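Local coordinates for protein myosin-I heavy chain (Dictyostelium discoideum, PDB 5EJR) that uses ATPase activity to move on actin in early phagocytosis and adhesion, and is represented here by its second MyTH4-FERM tail domain, at residues S92-G97 / S135-P140; I131-I136 / A194-S199. One frame throughout, in Å; residues are numbered along the deposited sequence.

Contact 1: residues S92-G97 / S135-P140; sequences SIISRG and SITFSP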
loop_
_atom_site.group_PDB
_atom_site.type_symbol
_atom_site.label_atom_id
_atom_site.label_comp_id
_atom_site.label_asym_id
_atom_site.label_seq_id
_atom_site.Cartn_x
_atom_site.Cartn_y
_atom_site.Cartn_z
ATOM N N SER A 92 -7.561 -13.438 6.299
ATOM C CA SER A 92 -7.890 -14.753 5.723
ATOM C C SER A 92 -9.386 -14.840 5.402
ATOM O O SER A 92 -9.743 -15.197 4.277
ATOM C CB SER A 92 -7.481 -15.873 6.676
ATOM O OG SER A 92 -7.799 -17.142 6.134
ATOM N N ILE A 93 -10.258 -14.432 6.372
ATOM C CA ILE A 93 -11.715 -14.433 6.245
ATOM C C ILE A 93 -12.165 -13.549 5.113
ATOM O O ILE A 93 -12.999 -13.972 4.317
ATOM C CB ILE A 93 -12.427 -14.056 7.582
ATOM C CG1 ILE A 93 -12.074 -15.050 8.713
ATOM C CG2 ILE A 93 -13.962 -13.945 7.407
ATOM C CD1 ILE A 93 -12.374 -14.550 10.127
ATOM N N ILE A 94 -11.645 -12.314 5.048
ATOM C CA ILE A 94 -12.065 -11.391 4.000
ATOM C C ILE A 94 -11.523 -11.865 2.646
ATOM O O ILE A 94 -12.259 -11.801 1.659
ATOM C CB ILE A 94 -11.765 -9.910 4.362
ATOM C CG1 ILE A 94 -12.883 -9.373 5.309
ATOM C CG2 ILE A 94 -11.645 -9.011 3.125
ATOM C CD1 ILE A 94 -12.391 -8.504 6.329
ATOM N N SER A 95 -10.302 -12.431 2.623
ATOM C CA SER A 95 -9.712 -12.974 1.385
ATOM C C SER A 95 -10.623 -14.093 0.852
ATOM O O SER A 95 -11.004 -14.070 -0.325
ATOM C CB SER A 95 -8.299 -13.492 1.636
ATOM O OG SER A 95 -7.828 -14.252 0.532
ATOM N N ARG A 96 -11.057 -15.015 1.759
ATOM C CA ARG A 96 -11.973 -16.102 1.397
ATOM C C ARG A 96 -13.262 -15.535 0.796
ATOM O O ARG A 96 -13.714 -16.024 -0.234
ATOM C CB ARG A 96 -12.245 -17.009 2.612
ATOM C CG ARG A 96 -13.079 -18.268 2.313
ATOM C CD ARG A 96 -13.221 -19.171 3.520
ATOM N NE ARG A 96 -11.941 -19.689 4.017
ATOM C CZ ARG A 96 -11.296 -19.222 5.083
ATOM N NH1 ARG A 96 -11.794 -18.201 5.777
ATOM N NH2 ARG A 96 -10.139 -19.755 5.452
ATOM N N GLY A 97 -13.803 -14.473 1.401
ATOM C CA GLY A 97 -15.005 -13.816 0.895
ATOM C C GLY A 97 -14.838 -13.142 -0.449
ATOM O O GLY A 97 -15.738 -13.220 -1.289
ATOM N N SER A 135 -18.585 -5.579 5.462
ATOM C CA SER A 135 -19.417 -4.568 4.790
ATOM C C SER A 135 -18.611 -3.496 4.027
ATOM O O SER A 135 -19.131 -2.933 3.072
ATOM C CB SER A 135 -20.396 -3.919 5.765
ATOM O OG SER A 135 -19.719 -3.062 6.669
ATOM N N ILE A 136 -17.359 -3.225 4.438
ATOM C CA ILE A 136 -16.522 -2.263 3.712
ATOM C C ILE A 136 -15.924 -2.896 2.432
ATOM O O ILE A 136 -15.627 -2.169 1.482
ATOM C CB ILE A 136 -15.449 -1.552 4.590
ATOM C CG1 ILE A 136 -14.556 -2.544 5.340
ATOM C CG2 ILE A 136 -16.095 -0.530 5.539
ATOM C CD1 ILE A 136 -13.241 -1.971 5.886
ATOM N N THR A 137 -15.817 -4.254 2.391
ATOM C CA THR A 137 -15.221 -5.009 1.279
ATOM C C THR A 137 -16.225 -5.457 0.197
ATOM O O THR A 137 -16.104 -5.058 -0.960
ATOM C CB THR A 137 -14.420 -6.188 1.832
ATOM O OG1 THR A 137 -13.782 -5.759 3.030
ATOM C CG2 THR A 137 -13.349 -6.680 0.848
ATOM N N PHE A 138 -17.174 -6.319 0.556
ATOM C CA PHE A 138 -18.136 -6.866 -0.401
ATOM C C PHE A 138 -19.535 -6.882 0.179
ATOM O O PHE A 138 -19.726 -6.918 1.392
ATOM C CB PHE A 138 -17.706 -8.279 -0.890
ATOM C CG PHE A 138 -17.278 -9.220 0.208
ATOM C CD1 PHE A 138 -18.222 -9.875 0.996
ATOM C CD2 PHE A 138 -15.937 -9.399 0.504
ATOM C CE1 PHE A 138 -17.827 -10.701 2.049
ATOM C CE2 PHE A 138 -15.542 -10.230 1.555
ATOM C CZ PHE A 138 -16.492 -10.871 2.324
ATOM N N SER A 139 -20.503 -6.828 -0.706
ATOM C CA SER A 139 -21.901 -6.826 -0.362
ATOM C C SER A 139 -22.390 -8.263 -0.136
ATOM O O SER A 139 -21.910 -9.175 -0.820
ATOM C CB SER A 139 -22.678 -6.215 -1.525
ATOM O OG SER A 139 -24.086 -6.288 -1.371
ATOM N N PRO A 140 -23.398 -8.503 0.746
ATOM C CA PRO A 140 -24.027 -9.835 0.745
ATOM C C PRO A 140 -24.895 -9.880 -0.536
ATOM O O PRO A 140 -25.048 -8.837 -1.194
ATOM C CB PRO A 140 -24.893 -9.825 2.009
ATOM C CG PRO A 140 -25.192 -8.400 2.271
ATOM C CD PRO A 140 -24.128 -7.553 1.619
#
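F138, inserted against G97 and I94, makes this a buried, largely apolar contact between a helix and the turn that ends another, inside the helical MyTH4 domain. Helix 86-99 supplies one side; the other is the C-terminal end of helix 121-137 and the residues leading away from it. The pairing illustrates how a glycine lets an aromatic ring lie directly on a helix backbone. F138 CZ comes to 3.6 Å from G97 CA, and a CB at that position would stand only 2.2 Å from the same ring atom. The G97 carbonyl oxygen lies over one face, 4.1 Å above the ring plane and displaced toward the rim. I94 O meets the ring at its edge, 3.6 Å from F138 CE2. With CG between the backbone N and the carbonyl carbon (chi1 47°), the ring of F138 is directed at helix 86-99. Beside it, the methyls I94 CG2 and T137 CG2 pack at 3.7 Å, the T137 hydroxyl being turned to F133 O within its own helix. Cutting F138 back to an alanine here would probably open a gap beside G97 and take away the ring edge that meets I94 O. Helix 104-113 frames the site: R104 touches the ring and bonds G97 O through NE, and Y108 OH bonds F138 O. Across the two segments, then, cohesion comes from close shape matching, with the electropositive ring edge probably adding a mild attraction to the I94 carbonyl.

Contact 2: residues I131-I136 / A194-S199; sequences IYFLSI and ATEIQS
E196 OE2 accepts a hydrogen bond from a water at 2.7 Å, and that water is also hydrogen-bonded to Y132 OH at 3.3 Å, bridging helix 194-205 to helix 121-137. The same oxygen faces apolar groups of the second helix: I136 CD1 is 3.8 Å away, and the F133 ring turns its edge to it, CE1 4.1 Å from E196 OE2. Because OE2 lies near the ring plane beside CE1, the negative charge meets the electropositive rim and probably gains a little; the carboxylate itself stands nearly perpendicular to the ring, 87° between planes. E196 reaches this place because CG is anti to the backbone N (chi1 -169°) and the chain stays extended beyond it. Its other oxygen, OE1, is committed to a salt bridge with R188, which probably steadies the buried charge. Further round the F133 ring, I197 CG1 approaches obliquely, 4.0 Å from F133 CE2, the two side chains crossing at about a right angle. Y132 CD2 lies over one face of F133, 3.6 Å above its plane. The example shows how large side chains can join helices whose backbones stay apart: the axes of 131-136 and 194-199 approach to 12.6 Å, with 113° between their directions. F200 continues the aromatic cluster, stacked with Y132 and edge-to-face with F133. On the flank, I90 of helix 86-99 touches both F133 and I197, as does P192 from the preceding loop, while A194 N bonds E282 of helix 274-283, tying this corner of the MyTH4 domain to the ubiquitin-like lobe of the FERM domain.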
loop_
_atom_site.group_PDB
_atom_site.type_symbol
_atom_site.label_atom_id
_atom_site.label_comp_id
_atom_site.label_asym_id
_atom_site.label_seq_id
_atom_site.Cartn_x
_atom_site.Cartn_y
_atom_site.Cartn_z
ATOM N N ILE A 131 -18.393 -7.879 10.963
ATOM C CA ILE A 131 -19.467 -7.490 10.035
ATOM C C ILE A 131 -19.122 -6.147 9.375
ATOM O O ILE A 131 -19.334 -5.967 8.167
ATOM C CB ILE A 131 -20.851 -7.482 10.732
ATOM C CG1 ILE A 131 -21.282 -8.933 11.079
ATOM C CG2 ILE A 131 -21.898 -6.786 9.873
ATOM C CD1 ILE A 131 -22.427 -9.073 12.118
ATOM N N TYR A 132 -18.566 -5.215 10.170
ATOM C CA TYR A 132 -18.133 -3.915 9.649
ATOM C C TYR A 132 -17.086 -4.099 8.538
ATOM O O TYR A 132 -17.218 -3.496 7.470
ATOM C CB TYR A 132 -17.555 -3.043 10.778
ATOM C CG TYR A 132 -16.771 -1.864 10.245
ATOM C CD1 TYR A 132 -17.421 -0.736 9.755
ATOM C CD2 TYR A 132 -15.379 -1.899 10.177
ATOM C CE1 TYR A 132 -16.710 0.337 9.221
ATOM C CE2 TYR A 132 -14.656 -0.833 9.635
ATOM C CZ TYR A 132 -15.326 0.288 9.173
ATOM O OH TYR A 132 -14.629 1.360 8.663
ATOM N N PHE A 133 -16.042 -4.907 8.817
ATOM C CA PHE A 133 -14.928 -5.177 7.902
ATOM C C PHE A 133 -15.359 -5.983 6.681
ATOM O O PHE A 133 -14.762 -5.829 5.614
ATOM C CB PHE A 133 -13.732 -5.802 8.631
ATOM C CG PHE A 133 -12.987 -4.840 9.536
ATOM C CD1 PHE A 133 -12.440 -3.665 9.032
ATOM C CD2 PHE A 133 -12.792 -5.134 10.882
ATOM C CE1 PHE A 133 -11.750 -2.776 9.873
ATOM C CE2 PHE A 133 -12.104 -4.245 11.723
ATOM C CZ PHE A 133 -11.590 -3.068 11.214
ATOM N N LEU A 134 -16.460 -6.761 6.787
ATOM C CA LEU A 134 -17.001 -7.447 5.620
ATOM C C LEU A 134 -17.744 -6.403 4.798
ATOM O O LEU A 134 -17.571 -6.350 3.574
ATOM C CB LEU A 134 -18.001 -8.571 5.993
ATOM C CG LEU A 134 -17.500 -9.773 6.780
ATOM C CD1 LEU A 134 -18.675 -10.599 7.289
ATOM C CD2 LEU A 134 -16.595 -10.651 5.940
ATOM N N SER A 135 -18.585 -5.579 5.462
ATOM C CA SER A 135 -19.417 -4.568 4.790
ATOM C C SER A 135 -18.611 -3.496 4.027
ATOM O O SER A 135 -19.131 -2.933 3.072
ATOM C CB SER A 135 -20.396 -3.919 5.765
ATOM O OG SER A 135 -19.719 -3.062 6.669
ATOM N N ILE A 136 -17.359 -3.225 4.438
ATOM C CA ILE A 136 -16.522 -2.263 3.712
ATOM C C ILE A 136 -15.924 -2.896 2.432
ATOM O O ILE A 136 -15.627 -2.169 1.482
ATOM C CB ILE A 136 -15.449 -1.552 4.590
ATOM C CG1 ILE A 136 -14.556 -2.544 5.340
ATOM C CG2 ILE A 136 -16.095 -0.530 5.539
ATOM C CD1 ILE A 136 -13.241 -1.971 5.886
ATOM N N ALA A 194 -3.485 -4.688 11.558
ATOM C CA ALA A 194 -3.632 -4.409 12.998
ATOM C C ALA A 194 -3.734 -2.891 13.227
ATOM O O ALA A 194 -4.435 -2.463 14.144
ATOM C CB ALA A 194 -2.461 -4.984 13.772
ATOM N N THR A 195 -3.118 -2.085 12.317
ATOM C CA THR A 195 -3.174 -0.613 12.310
ATOM C C THR A 195 -4.598 -0.137 12.025
ATOM O O THR A 195 -5.117 0.711 12.762
ATOM C CB THR A 195 -2.163 -0.043 11.286
ATOM O OG1 THR A 195 -0.857 -0.371 11.739
ATOM C CG2 THR A 195 -2.273 1.480 11.109
ATOM N N GLU A 196 -5.212 -0.649 10.935
ATOM C CA GLU A 196 -6.580 -0.291 10.541
ATOM C C GLU A 196 -7.565 -0.699 11.626
ATOM O O GLU A 196 -8.576 -0.028 11.810
ATOM C CB GLU A 196 -6.984 -0.989 9.245
ATOM C CG GLU A 196 -8.283 -0.438 8.672
ATOM C CD GLU A 196 -8.702 -0.983 7.330
ATOM O OE1 GLU A 196 -7.895 -1.716 6.715
ATOM O OE2 GLU A 196 -9.828 -0.665 6.881
ATOM N N ILE A 197 -7.280 -1.821 12.310
ATOM C CA ILE A 197 -8.144 -2.352 13.360
ATOM C C ILE A 197 -8.166 -1.379 14.541
ATOM O O ILE A 197 -9.244 -0.932 14.925
ATOM C CB ILE A 197 -7.759 -3.819 13.728
ATOM C CG1 ILE A 197 -8.215 -4.784 12.599
ATOM C CG2 ILE A 197 -8.383 -4.242 15.064
ATOM C CD1 ILE A 197 -7.470 -6.175 12.534
ATOM N N GLN A 198 -6.983 -1.006 15.047
ATOM C CA GLN A 198 -6.820 -0.078 16.156
ATOM C C GLN A 198 -7.396 1.299 15.860
ATOM O O GLN A 198 -8.112 1.859 16.697
ATOM C CB GLN A 198 -5.357 0.003 16.603
ATOM C CG GLN A 198 -5.156 0.678 17.974
ATOM C CD GLN A 198 -6.096 0.143 19.034
ATOM O OE1 GLN A 198 -5.968 -0.996 19.503
ATOM N NE2 GLN A 198 -7.085 0.943 19.401
ATOM N N SER A 199 -7.129 1.821 14.661
ATOM C CA SER A 199 -7.654 3.117 14.247
ATOM C C SER A 199 -9.179 3.120 14.272
ATOM O O SER A 199 -9.766 4.018 14.880
ATOM C CB SER A 199 -7.079 3.533 12.898
ATOM O OG SER A 199 -5.704 3.841 13.091
HETATM O O HOH W 1 -11.417 1.218 8.002
#

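How the contacts relate
Contacts 1 and 2 illustrate how one helix can serve two partners. Their centres lie about 11 Å apart, and both use helix 121-137, sharing S135 and I136. Along the chain helix 86-99 comes first, then the shared helix, then helix 194-205, so the shared helix is the later partner in contact 1 and the earlier in contact 2. Contact 1 employs its C-terminal end and the following turn, contact 2 the last turns before that end. The two meet where I94 CD1 packs 3.6 Å from F133 O. Together they form one continuous stretch of the MyTH4 interior, running from helix 86-99 to the helix beside the FERM part.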